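Local coordinates for HpcE (Thermus thermophilus, PDB 1WZO), which probably catalyses the isomerisation of 2-hydroxyhepta-2,4-diene-1,7-dioate in the breakdown of homoprotocatechuate, as a member of the fumarylacetoacetate hydrolase family, at residues 45-50 against 68-73; 126-131 against 144-149; 190-195 against 211-216. All blocks are in the same frame, centred on the assembly; numbering follows the deposited sequence.

Interaction 1 of 3, residues 45-50 against 68-73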
ATOM      1  N   LYS B  45       6.747  -6.278  -8.505  1.00 15.30           N
ATOM      2  CA  LYS B  45       7.843  -6.065  -9.436  1.00 15.05           C
ATOM      3  C   LYS B  45       7.636  -6.894 -10.696  1.00 15.04           C
ATOM      4  O   LYS B  45       7.068  -7.990 -10.653  1.00 13.78           O
ATOM      5  CB  LYS B  45       9.190  -6.405  -8.790  1.00 15.11           C
ATOM      6  CG  LYS B  45       9.260  -7.760  -8.101  1.00 14.55           C
ATOM      7  CD  LYS B  45      10.662  -7.979  -7.514  1.00 16.12           C
ATOM      8  CE  LYS B  45      10.763  -9.292  -6.725  1.00 12.39           C
ATOM      9  NZ  LYS B  45       9.872  -9.301  -5.525  1.00 12.28           N
ATOM     10  N   ILE B  46       8.118  -6.357 -11.812  1.00 14.12           N
ATOM     11  CA  ILE B  46       7.981  -6.979 -13.117  1.00 12.02           C
ATOM     12  C   ILE B  46       9.331  -7.240 -13.763  1.00 13.20           C
ATOM     13  O   ILE B  46      10.121  -6.309 -13.958  1.00 13.37           O
ATOM     14  CB  ILE B  46       7.182  -6.054 -14.063  1.00 12.85           C
ATOM     15  CG1 ILE B  46       5.865  -5.635 -13.398  1.00 14.17           C
ATOM     16  CG2 ILE B  46       6.920  -6.761 -15.398  1.00 14.94           C
ATOM     17  CD1 ILE B  46       5.189  -4.434 -14.070  1.00 16.46           C
ATOM     18  N   LEU B  47       9.593  -8.501 -14.102  1.00 11.78           N
ATOM     19  CA  LEU B  47      10.833  -8.873 -14.773  1.00 13.30           C
ATOM     20  C   LEU B  47      10.512  -9.478 -16.128  1.00 15.94           C
ATOM     21  O   LEU B  47       9.535 -10.210 -16.267  1.00 14.63           O
ATOM     22  CB  LEU B  47      11.621  -9.909 -13.971  1.00 14.67           C
ATOM     23  CG  LEU B  47      12.203  -9.493 -12.620  1.00 17.91           C
ATOM     24  CD1 LEU B  47      11.139  -9.651 -11.548  1.00 20.37           C
ATOM     25  CD2 LEU B  47      13.407 -10.369 -12.286  1.00 19.57           C
ATOM     26  N   GLY B  48      11.339  -9.173 -17.120  1.00 16.81           N
ATOM     27  CA  GLY B  48      11.137  -9.721 -18.449  1.00 18.15           C
ATOM     28  C   GLY B  48      12.379 -10.504 -18.831  1.00 19.77           C
ATOM     29  O   GLY B  48      13.404 -10.424 -18.141  1.00 16.46           O
ATOM     30  N   VAL B  49      12.299 -11.273 -19.914  1.00 19.45           N
ATOM     31  CA  VAL B  49      13.444 -12.051 -20.372  1.00 18.33           C
ATOM     32  C   VAL B  49      13.653 -11.708 -21.832  1.00 20.05           C
ATOM     33  O   VAL B  49      12.716 -11.748 -22.622  1.00 19.78           O
ATOM     34  CB  VAL B  49      13.188 -13.567 -20.242  1.00 20.44           C
ATOM     35  CG1 VAL B  49      14.470 -14.346 -20.508  1.00 17.46           C
ATOM     36  CG2 VAL B  49      12.659 -13.881 -18.861  1.00 24.45           C
ATOM     37  N   ALA B  50      14.880 -11.352 -22.190  1.00 19.26           N
ATOM     38  CA  ALA B  50      15.180 -11.003 -23.568  1.00 21.76           C
ATOM     39  C   ALA B  50      15.653 -12.254 -24.299  1.00 21.70           C
ATOM     40  O   ALA B  50      16.125 -13.203 -23.674  1.00 20.84           O
ATOM     41  CB  ALA B  50      16.264  -9.929 -23.614  1.00 18.72           C
ATOM     42  N   PRO B  68      19.110 -16.971 -18.476  1.00 21.95           N
ATOM     43  CA  PRO B  68      18.102 -16.019 -18.952  1.00 21.62           C
ATOM     44  C   PRO B  68      18.595 -14.580 -18.851  1.00 21.23           C
ATOM     45  O   PRO B  68      19.164 -14.188 -17.834  1.00 22.34           O
ATOM     46  CB  PRO B  68      16.914 -16.280 -18.024  1.00 19.49           C
ATOM     47  CG  PRO B  68      17.080 -17.708 -17.645  1.00 20.34           C
ATOM     48  CD  PRO B  68      18.564 -17.822 -17.407  1.00 20.43           C
ATOM     49  N   ALA B  69      18.378 -13.810 -19.911  1.00 20.84           N
ATOM     50  CA  ALA B  69      18.778 -12.402 -19.953  1.00 21.36           C
ATOM     51  C   ALA B  69      17.628 -11.576 -19.376  1.00 19.66           C
ATOM     52  O   ALA B  69      16.782 -11.069 -20.111  1.00 19.63           O
ATOM     53  CB  ALA B  69      19.059 -11.989 -21.392  1.00 22.06           C
ATOM     54  N   LEU B  70      17.623 -11.434 -18.056  1.00 18.91           N
ATOM     55  CA  LEU B  70      16.572 -10.717 -17.339  1.00 16.80           C
ATOM     56  C   LEU B  70      16.685  -9.197 -17.356  1.00 17.15           C
ATOM     57  O   LEU B  70      17.789  -8.643 -17.347  1.00 15.99           O
ATOM     58  CB  LEU B  70      16.553 -11.172 -15.878  1.00 16.91           C
ATOM     59  CG  LEU B  70      16.475 -12.656 -15.517  1.00 16.52           C
ATOM     60  CD1 LEU B  70      16.706 -12.810 -14.022  1.00 16.99           C
ATOM     61  CD2 LEU B  70      15.112 -13.216 -15.907  1.00 16.57           C
ATOM     62  N   PHE B  71      15.533  -8.530 -17.373  1.00 13.76           N
ATOM     63  CA  PHE B  71      15.479  -7.076 -17.328  1.00 13.84           C
ATOM     64  C   PHE B  71      14.226  -6.632 -16.582  1.00 15.63           C
ATOM     65  O   PHE B  71      13.304  -7.419 -16.353  1.00 14.49           O
ATOM     66  CB  PHE B  71      15.517  -6.446 -18.724  1.00 13.84           C
ATOM     67  CG  PHE B  71      14.313  -6.739 -19.567  1.00 18.50           C
ATOM     68  CD1 PHE B  71      14.266  -7.875 -20.366  1.00 18.63           C
ATOM     69  CD2 PHE B  71      13.232  -5.862 -19.583  1.00 16.51           C
ATOM     70  CE1 PHE B  71      13.160  -8.133 -21.172  1.00 20.34           C
ATOM     71  CE2 PHE B  71      12.126  -6.114 -20.385  1.00 20.54           C
ATOM     72  CZ  PHE B  71      12.093  -7.254 -21.181  1.00 20.20           C
ATOM     73  N   TRP B  72      14.194  -5.355 -16.228  1.00 15.06           N
ATOM     74  CA  TRP B  72      13.099  -4.786 -15.457  1.00 15.15           C
ATOM     75  C   TRP B  72      12.179  -3.851 -16.231  1.00 14.94           C
ATOM     76  O   TRP B  72      12.602  -3.192 -17.172  1.00 14.06           O
ATOM     77  CB  TRP B  72      13.716  -4.038 -14.267  1.00 15.50           C
ATOM     78  CG  TRP B  72      12.796  -3.154 -13.469  1.00 15.23           C
ATOM     79  CD1 TRP B  72      11.788  -3.552 -12.638  1.00 15.74           C
ATOM     80  CD2 TRP B  72      12.886  -1.733 -13.339  1.00 15.91           C
ATOM     81  NE1 TRP B  72      11.254  -2.467 -11.988  1.00 13.82           N
ATOM     82  CE2 TRP B  72      11.910  -1.337 -12.401  1.00 15.54           C
ATOM     83  CE3 TRP B  72      13.703  -0.753 -13.921  1.00 16.25           C
ATOM     84  CZ2 TRP B  72      11.728  -0.001 -12.026  1.00 17.93           C
ATOM     85  CZ3 TRP B  72      13.524   0.575 -13.549  1.00 18.06           C
ATOM     86  CH2 TRP B  72      12.542   0.938 -12.608  1.00 18.00           C
ATOM     87  N   LYS B  73      10.908  -3.822 -15.832  1.00 14.64           N
ATOM     88  CA  LYS B  73       9.921  -2.914 -16.406  1.00 15.16           C
ATOM     89  C   LYS B  73       9.313  -2.214 -15.186  1.00 15.05           C
ATOM     90  O   LYS B  73       8.760  -2.871 -14.298  1.00 15.42           O
ATOM     91  CB  LYS B  73       8.819  -3.659 -17.179  1.00 14.80           C
ATOM     92  CG  LYS B  73       9.252  -4.299 -18.500  1.00 17.37           C
ATOM     93  CD  LYS B  73       9.431  -3.301 -19.663  1.00 14.20           C
ATOM     94  CE  LYS B  73       8.097  -2.828 -20.256  1.00 16.42           C
ATOM     95  NZ  LYS B  73       8.252  -2.256 -21.650  1.00 14.27           N
TER
HETATM   96  O   HOH W   1       8.140  -3.305 -11.739  1.00 14.59           O
HETATM   97  O   HOH W   2      17.511 -14.995 -22.351  1.00 30.42           O
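Gly48 and Phe71 form a hydrogen-bonded antiparallel pair and are also joined by a CH-pi contact. Gly48 N donates to Phe71 O at 2.7 Å, and Phe71 N returns a bond to Gly48 O at 3.0 Å, from above that carbonyl's plane. Phe71 CG sits between its own backbone N and carbonyl carbon (chi1 66°), which folds the ring back over the partner strand. Gly48 CA therefore lies over one ring face, 3.9 Å from the centroid and 19° off the normal. A beta carbon at Gly48 would fall 2.5 Å from Phe71 CZ, so this CH-pi contact depends on the absence of a side chain. In the plane of the ring, Ala50 N and Lys73 CD stand at its edge.

Val49 and Leu70, a non-hydrogen-bonded pair, turn to the other face and run side by side, with Val49 CG2 3.9 Å from Leu70 CD2. Val49 CG1 lies beside Pro68 CB. Farther out, one water joins Ala50 O, 2.6 Å away, to Ala69 N, while another links Ile46 N to Lys73 O. Lys73 NZ leaves the contact for a salt bridge with Asp128 OD1 and for hydrogen bonds to Lys146 O and Phe151 O.

The N-to-C directions of 46-50 and 69-73 make 141°, a twisted antiparallel pairing. Strand 210-212 runs parallel to 46-50 and bonds to Leu47 through Val210 and Leu212. Helix 192-200 packs on Val49 and Leu70, helix 143-146 meets Phe71 and Trp72, and Trp72 stacks on Trp72 of the second subunit.

Interaction 2 of 3, residues 126-131 against 144-149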
ATOM      1  N   ALA B 126       0.662  -9.178 -22.268  1.00 17.12           N
ATOM      2  CA  ALA B 126       1.493  -7.992 -22.108  1.00 17.92           C
ATOM      3  C   ALA B 126       2.014  -7.525 -23.457  1.00 18.60           C
ATOM      4  O   ALA B 126       2.266  -8.330 -24.354  1.00 17.45           O
ATOM      5  CB  ALA B 126       2.677  -8.288 -21.184  1.00 17.09           C
ATOM      6  N   ASN B 127       2.147  -6.214 -23.596  1.00 16.34           N
ATOM      7  CA  ASN B 127       2.708  -5.624 -24.798  1.00 16.58           C
ATOM      8  C   ASN B 127       4.000  -4.974 -24.278  1.00 17.33           C
ATOM      9  O   ASN B 127       3.975  -3.857 -23.756  1.00 14.55           O
ATOM     10  CB  ASN B 127       1.776  -4.559 -25.374  1.00 15.75           C
ATOM     11  CG  ASN B 127       2.242  -4.069 -26.726  1.00 17.08           C
ATOM     12  OD1 ASN B 127       3.403  -4.265 -27.093  1.00 16.72           O
ATOM     13  ND2 ASN B 127       1.346  -3.425 -27.474  1.00 18.20           N
ATOM     14  N   ASP B 128       5.116  -5.690 -24.398  1.00 16.54           N
ATOM     15  CA  ASP B 128       6.408  -5.205 -23.907  1.00 16.72           C
ATOM     16  C   ASP B 128       7.100  -4.344 -24.962  1.00 17.18           C
ATOM     17  O   ASP B 128       8.056  -4.770 -25.610  1.00 18.42           O
ATOM     18  CB  ASP B 128       7.270  -6.412 -23.507  1.00 17.10           C
ATOM     19  CG  ASP B 128       8.658  -6.022 -23.045  1.00 20.13           C
ATOM     20  OD1 ASP B 128       8.794  -4.971 -22.387  1.00 18.79           O
ATOM     21  OD2 ASP B 128       9.611  -6.780 -23.327  1.00 20.77           O
ATOM     22  N   LEU B 129       6.602  -3.123 -25.118  1.00 17.39           N
ATOM     23  CA  LEU B 129       7.122  -2.192 -26.112  1.00 17.79           C
ATOM     24  C   LEU B 129       8.584  -1.812 -25.926  1.00 18.56           C
ATOM     25  O   LEU B 129       9.138  -1.863 -24.823  1.00 16.57           O
ATOM     26  CB  LEU B 129       6.251  -0.929 -26.149  1.00 17.86           C
ATOM     27  CG  LEU B 129       4.839  -1.117 -26.726  1.00 15.85           C
ATOM     28  CD1 LEU B 129       3.784  -0.586 -25.757  1.00 14.99           C
ATOM     29  CD2 LEU B 129       4.742  -0.401 -28.069  1.00 17.83           C
ATOM     30  N   VAL B 130       9.214  -1.440 -27.029  1.00 17.56           N
ATOM     31  CA  VAL B 130      10.608  -1.044 -26.996  1.00 18.55           C
ATOM     32  C   VAL B 130      10.880   0.005 -28.062  1.00 19.55           C
ATOM     33  O   VAL B 130      10.294  -0.029 -29.149  1.00 19.38           O
ATOM     34  CB  VAL B 130      11.552  -2.255 -27.233  1.00 19.79           C
ATOM     35  CG1 VAL B 130      11.237  -2.920 -28.578  1.00 19.24           C
ATOM     36  CG2 VAL B 130      13.007  -1.789 -27.221  1.00 19.05           C
ATOM     37  N   ALA B 131      11.740   0.960 -27.729  1.00 20.24           N
ATOM     38  CA  ALA B 131      12.136   1.992 -28.679  1.00 21.15           C
ATOM     39  C   ALA B 131      13.575   1.619 -29.022  1.00 21.31           C
ATOM     40  O   ALA B 131      14.512   1.962 -28.291  1.00 19.97           O
ATOM     41  CB  ALA B 131      12.070   3.365 -28.036  1.00 21.21           C
ATOM     42  N   ARG B 144      15.930   3.153 -20.598  1.00 15.77           N
ATOM     43  CA  ARG B 144      15.406   4.257 -21.398  1.00 16.74           C
ATOM     44  C   ARG B 144      14.619   3.758 -22.617  1.00 15.52           C
ATOM     45  O   ARG B 144      13.706   4.426 -23.101  1.00 15.05           O
ATOM     46  CB  ARG B 144      16.551   5.158 -21.872  1.00 18.29           C
ATOM     47  CG  ARG B 144      16.067   6.446 -22.530  1.00 21.53           C
ATOM     48  CD  ARG B 144      17.131   7.534 -22.494  1.00 25.71           C
ATOM     49  NE  ARG B 144      18.146   7.372 -23.526  1.00 29.11           N
ATOM     50  CZ  ARG B 144      18.007   7.798 -24.777  1.00 30.93           C
ATOM     51  NH1 ARG B 144      16.893   8.418 -25.148  1.00 31.22           N
ATOM     52  NH2 ARG B 144      18.981   7.606 -25.658  1.00 30.98           N
ATOM     53  N   ALA B 145      14.981   2.579 -23.107  1.00 16.23           N
ATOM     54  CA  ALA B 145      14.324   1.999 -24.280  1.00 17.25           C
ATOM     55  C   ALA B 145      13.081   1.172 -23.957  1.00 16.43           C
ATOM     56  O   ALA B 145      12.171   1.064 -24.781  1.00 18.71           O
ATOM     57  CB  ALA B 145      15.324   1.121 -25.041  1.00 14.50           C
ATOM     58  N   LYS B 146      13.040   0.603 -22.760  1.00 15.19           N
ATOM     59  CA  LYS B 146      11.942  -0.274 -22.358  1.00 17.97           C
ATOM     60  C   LYS B 146      11.073   0.227 -21.212  1.00 17.83           C
ATOM     61  O   LYS B 146       9.886  -0.097 -21.152  1.00 17.29           O
ATOM     62  CB  LYS B 146      12.502  -1.635 -21.933  1.00 19.92           C
ATOM     63  CG  LYS B 146      13.413  -2.305 -22.941  1.00 24.79           C
ATOM     64  CD  LYS B 146      12.621  -3.028 -24.013  1.00 24.71           C
ATOM     65  CE  LYS B 146      11.915  -4.253 -23.446  1.00 24.21           C
ATOM     66  NZ  LYS B 146      11.077  -4.920 -24.486  1.00 22.98           N
ATOM     67  N   GLY B 147      11.670   1.001 -20.306  1.00 15.48           N
ATOM     68  CA  GLY B 147      10.948   1.469 -19.132  1.00 16.26           C
ATOM     69  C   GLY B 147      10.247   2.809 -19.178  1.00 17.17           C
ATOM     70  O   GLY B 147      10.043   3.437 -18.133  1.00 18.25           O
ATOM     71  N   ARG B 148       9.858   3.242 -20.370  1.00 17.04           N
ATOM     72  CA  ARG B 148       9.173   4.518 -20.538  1.00 16.26           C
ATOM     73  C   ARG B 148       7.710   4.448 -20.094  1.00 17.06           C
ATOM     74  O   ARG B 148       7.094   3.381 -20.125  1.00 16.84           O
ATOM     75  CB  ARG B 148       9.235   4.942 -22.008  1.00 17.38           C
ATOM     76  CG  ARG B 148      10.623   4.809 -22.634  1.00 17.73           C
ATOM     77  CD  ARG B 148      10.606   5.229 -24.096  1.00 16.65           C
ATOM     78  NE  ARG B 148      10.513   6.680 -24.252  1.00 18.79           N
ATOM     79  CZ  ARG B 148      11.533   7.517 -24.092  1.00 18.79           C
ATOM     80  NH1 ARG B 148      12.732   7.056 -23.769  1.00 18.20           N
ATOM     81  NH2 ARG B 148      11.354   8.822 -24.259  1.00 21.91           N
ATOM     82  N   ASP B 149       7.157   5.585 -19.673  1.00 16.16           N
ATOM     83  CA  ASP B 149       5.754   5.629 -19.262  1.00 13.61           C
ATOM     84  C   ASP B 149       4.867   5.090 -20.402  1.00 14.19           C
ATOM     85  O   ASP B 149       5.069   5.421 -21.575  1.00 12.61           O
ATOM     86  CB  ASP B 149       5.326   7.063 -18.934  1.00 14.92           C
ATOM     87  CG  ASP B 149       5.933   7.589 -17.630  1.00 16.03           C
ATOM     88  OD1 ASP B 149       6.561   6.811 -16.879  1.00 15.45           O
ATOM     89  OD2 ASP B 149       5.763   8.798 -17.357  1.00 16.60           O
TER
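Lys146 reaches Asp128 by a doubly bent chain that passes Val130. Its CG is anti to the carbonyl carbon, and bends at chi2 and chi3 lead the chain obliquely across the valine. There the packing is tight: Lys146 CD lies 3.5 Å from Val130 CG2. The last torsion is extended and delivers Lys146 NZ to Asp128 OD2 at 2.6 Å, a salt bridge. NZ comes from above the carboxylate plane, 55° out of it, and makes a weak bond to Asp128 O as well. Asp128 CG is anti to its backbone N (chi1 177°), which carries the carboxylate over to the lysine, while its other oxygen, OD1, is taken by Lys73 NZ. The backbones join where Ala131 N donates to Ala145 O at 3.0 Å. Behind this, Arg148 NH1 closes on Arg144 O, in the guanidinium plane.

Replacing Asp128 by an alanine removes the carboxylate, which is likely to leave the ammonium groups of Lys146 and Lys73 without their shared mate and the bent lysine freer to turn. Asp128 OD2 also lies close to the carboxylates of Glu97 and Glu99, an acidic cluster consistent with the divalent-metal site of the FAH family, whose negative charge the two lysines would partly offset.

Interaction 3 of 3, residues 190-195 against 211-216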
ATOM      1  N   TYR B 190      13.456 -20.918 -22.581  1.00 22.82           N
ATOM      2  CA  TYR B 190      13.378 -21.238 -21.162  1.00 21.48           C
ATOM      3  C   TYR B 190      11.890 -21.195 -20.838  1.00 21.71           C
ATOM      4  O   TYR B 190      11.222 -20.201 -21.116  1.00 20.50           O
ATOM      5  CB  TYR B 190      14.095 -20.195 -20.299  1.00 23.89           C
ATOM      6  CG  TYR B 190      15.596 -20.352 -20.202  1.00 24.01           C
ATOM      7  CD1 TYR B 190      16.448 -19.673 -21.072  1.00 25.43           C
ATOM      8  CD2 TYR B 190      16.165 -21.166 -19.225  1.00 26.08           C
ATOM      9  CE1 TYR B 190      17.835 -19.800 -20.966  1.00 25.74           C
ATOM     10  CE2 TYR B 190      17.547 -21.302 -19.111  1.00 26.55           C
ATOM     11  CZ  TYR B 190      18.372 -20.615 -19.983  1.00 24.66           C
ATOM     12  OH  TYR B 190      19.735 -20.742 -19.863  1.00 28.32           O
ATOM     13  N   SER B 191      11.371 -22.266 -20.252  1.00 21.29           N
ATOM     14  CA  SER B 191       9.954 -22.324 -19.914  1.00 20.22           C
ATOM     15  C   SER B 191       9.633 -21.432 -18.723  1.00 20.18           C
ATOM     16  O   SER B 191      10.531 -20.951 -18.026  1.00 18.33           O
ATOM     17  CB  SER B 191       9.554 -23.754 -19.569  1.00 19.06           C
ATOM     18  OG  SER B 191      10.195 -24.184 -18.380  1.00 19.23           O
ATOM     19  N   VAL B 192       8.343 -21.215 -18.497  1.00 19.32           N
ATOM     20  CA  VAL B 192       7.897 -20.418 -17.368  1.00 18.96           C
ATOM     21  C   VAL B 192       8.473 -21.046 -16.097  1.00 19.45           C
ATOM     22  O   VAL B 192       9.024 -20.352 -15.235  1.00 18.01           O
ATOM     23  CB  VAL B 192       6.360 -20.413 -17.273  1.00 18.65           C
ATOM     24  CG1 VAL B 192       5.925 -19.733 -15.988  1.00 18.04           C
ATOM     25  CG2 VAL B 192       5.766 -19.713 -18.493  1.00 17.10           C
ATOM     26  N   ALA B 193       8.353 -22.367 -15.987  1.00 18.22           N
ATOM     27  CA  ALA B 193       8.870 -23.081 -14.819  1.00 17.43           C
ATOM     28  C   ALA B 193      10.374 -22.873 -14.646  1.00 16.63           C
ATOM     29  O   ALA B 193      10.842 -22.629 -13.543  1.00 16.64           O
ATOM     30  CB  ALA B 193       8.559 -24.573 -14.932  1.00 17.89           C
ATOM     31  N   GLU B 194      11.133 -22.974 -15.731  1.00 16.92           N
ATOM     32  CA  GLU B 194      12.576 -22.783 -15.641  1.00 16.91           C
ATOM     33  C   GLU B 194      12.944 -21.347 -15.265  1.00 17.09           C
ATOM     34  O   GLU B 194      13.900 -21.118 -14.516  1.00 15.73           O
ATOM     35  CB  GLU B 194      13.245 -23.162 -16.961  1.00 18.59           C
ATOM     36  CG  GLU B 194      13.173 -24.656 -17.273  1.00 22.05           C
ATOM     37  CD  GLU B 194      13.746 -24.977 -18.630  1.00 23.24           C
ATOM     38  OE1 GLU B 194      13.286 -24.369 -19.616  1.00 21.74           O
ATOM     39  OE2 GLU B 194      14.654 -25.833 -18.712  1.00 25.63           O
ATOM     40  N   LEU B 195      12.190 -20.385 -15.789  1.00 15.92           N
ATOM     41  CA  LEU B 195      12.431 -18.974 -15.502  1.00 17.21           C
ATOM     42  C   LEU B 195      12.159 -18.651 -14.028  1.00 17.84           C
ATOM     43  O   LEU B 195      12.951 -17.956 -13.379  1.00 16.65           O
ATOM     44  CB  LEU B 195      11.555 -18.097 -16.410  1.00 15.51           C
ATOM     45  CG  LEU B 195      11.932 -18.090 -17.896  1.00 15.49           C
ATOM     46  CD1 LEU B 195      10.871 -17.367 -18.707  1.00 15.42           C
ATOM     47  CD2 LEU B 195      13.292 -17.407 -18.071  1.00 16.01           C
ATOM     48  N   LEU B 211       6.082 -11.927 -14.399  1.00 16.37           N
ATOM     49  CA  LEU B 211       7.162 -12.393 -15.254  1.00 15.64           C
ATOM     50  C   LEU B 211       6.709 -12.289 -16.699  1.00 16.69           C
ATOM     51  O   LEU B 211       5.663 -12.834 -17.068  1.00 17.49           O
ATOM     52  CB  LEU B 211       7.515 -13.852 -14.934  1.00 17.52           C
ATOM     53  CG  LEU B 211       8.429 -14.576 -15.933  1.00 16.74           C
ATOM     54  CD1 LEU B 211       9.807 -13.923 -15.961  1.00 16.38           C
ATOM     55  CD2 LEU B 211       8.542 -16.045 -15.537  1.00 15.55           C
ATOM     56  N   LEU B 212       7.481 -11.565 -17.507  1.00 14.41           N
ATOM     57  CA  LEU B 212       7.199 -11.410 -18.931  1.00 15.50           C
ATOM     58  C   LEU B 212       8.093 -12.460 -19.574  1.00 17.19           C
ATOM     59  O   LEU B 212       9.303 -12.488 -19.336  1.00 18.32           O
ATOM     60  CB  LEU B 212       7.577 -10.003 -19.404  1.00 15.32           C
ATOM     61  CG  LEU B 212       6.876  -8.866 -18.651  1.00 16.23           C
ATOM     62  CD1 LEU B 212       7.320  -7.523 -19.218  1.00 17.39           C
ATOM     63  CD2 LEU B 212       5.363  -9.028 -18.760  1.00 17.43           C
ATOM     64  N   THR B 213       7.505 -13.315 -20.400  1.00 16.65           N
ATOM     65  CA  THR B 213       8.249 -14.417 -20.988  1.00 16.55           C
ATOM     66  C   THR B 213       8.927 -14.240 -22.341  1.00 16.47           C
ATOM     67  O   THR B 213       9.486 -15.192 -22.882  1.00 17.99           O
ATOM     68  CB  THR B 213       7.347 -15.665 -21.018  1.00 17.67           C
ATOM     69  OG1 THR B 213       6.153 -15.374 -21.757  1.00 16.63           O
ATOM     70  CG2 THR B 213       6.959 -16.057 -19.585  1.00 15.97           C
ATOM     71  N   GLY B 214       8.895 -13.032 -22.886  1.00 17.61           N
ATOM     72  CA  GLY B 214       9.553 -12.792 -24.158  1.00 18.59           C
ATOM     73  C   GLY B 214       8.641 -12.894 -25.362  1.00 20.41           C
ATOM     74  O   GLY B 214       7.439 -13.136 -25.225  1.00 20.04           O
ATOM     75  N   THR B 215       9.216 -12.717 -26.547  1.00 21.50           N
ATOM     76  CA  THR B 215       8.441 -12.775 -27.781  1.00 23.63           C
ATOM     77  C   THR B 215       9.323 -13.138 -28.974  1.00 24.21           C
ATOM     78  O   THR B 215      10.530 -12.885 -28.970  1.00 22.51           O
ATOM     79  CB  THR B 215       7.774 -11.410 -28.076  1.00 24.04           C
ATOM     80  OG1 THR B 215       6.665 -11.589 -28.961  1.00 23.56           O
ATOM     81  CG2 THR B 215       8.773 -10.452 -28.723  1.00 24.49           C
ATOM     82  N   PRO B 216       8.731 -13.756 -30.008  1.00 25.93           N
ATOM     83  CA  PRO B 216       9.509 -14.124 -31.197  1.00 26.80           C
ATOM     84  C   PRO B 216       9.635 -12.896 -32.101  1.00 27.03           C
ATOM     85  O   PRO B 216       8.773 -12.020 -32.073  1.00 25.15           O
ATOM     86  CB  PRO B 216       8.662 -15.223 -31.831  1.00 26.83           C
ATOM     87  CG  PRO B 216       7.268 -14.789 -31.495  1.00 27.65           C
ATOM     88  CD  PRO B 216       7.392 -14.367 -30.044  1.00 25.84           C
TER
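Glu194 OE1, on the helix whose Val192 and Leu195 meet Thr213 and Leu211, is gripped by Ser191 N and by Arg64 NH1. The first of these bonds measures 2.9 Å from Ser191 N to Glu194 OE1, is nearly straight at 172°, and uses the anti lone pair of the oxygen. In return Glu194 N donates to Ser191 OG at 3.1 Å. This reciprocal pair is a capping box, with Ser191 as the N-cap of helix 192-200. Val192 N, in the first turn, is taken by Gln167 OE1, so two amides of that turn, those of Val192 and Glu194, are met by side chains.

Past the box, Val192 and Leu195 turn to the end of strand 210-212 and to Thr213 just after it, and the side chains meet through carbon atoms. Val192 crosses Thr213 obliquely, with Val192 CG2 4.0 Å from Thr213 CG2. The threonine presents its methyl because OG1 occupies the position between its backbone N and carbonyl carbon (chi1 58°), where it bonds to Leu100 O. Thus one branch serves the strand 94-104 and the other the helix. Leu195 CD1 comes to 4.2 Å from Thr213 CG2.

Beyond Thr213 the chain turns through Gly214, whose phi of 95° would press any beta carbon against the preceding carbonyl oxygen. Val49 touches both leucines, so this is plain core packing of the helix on strands 46-50 and 210-212. Leu195 and Leu211 cross at about a right angle, and at their closest point Leu211 CD2 lies 3.7 Å from Leu195 CB.

From the N terminus, interaction 1 closes first, joining strands 46-50 and 69-73 across a connection of 17 residues with neither helix nor strand. Interaction 2 then brings the end of strand 120-131 against the end of helix 143-146, and interaction 3 brings strand 210-212 back against the start of helix 192-200. The three loops follow in series, so none nests in or crosses another. In space they adjoin: interactions 1 and 3 have centres about 9 Å apart, and their strands 46-50 and 210-212 lie side by side, probably hydrogen-bonded from Leu212 N to Leu47 O at 2.8 Å. Interactions 2 and 3 meet where Ala126 packs on Leu212. Interactions 1 and 2 meet through Lys73, whose NZ reaches Asp128 and Lys146, and both touch the second subunit.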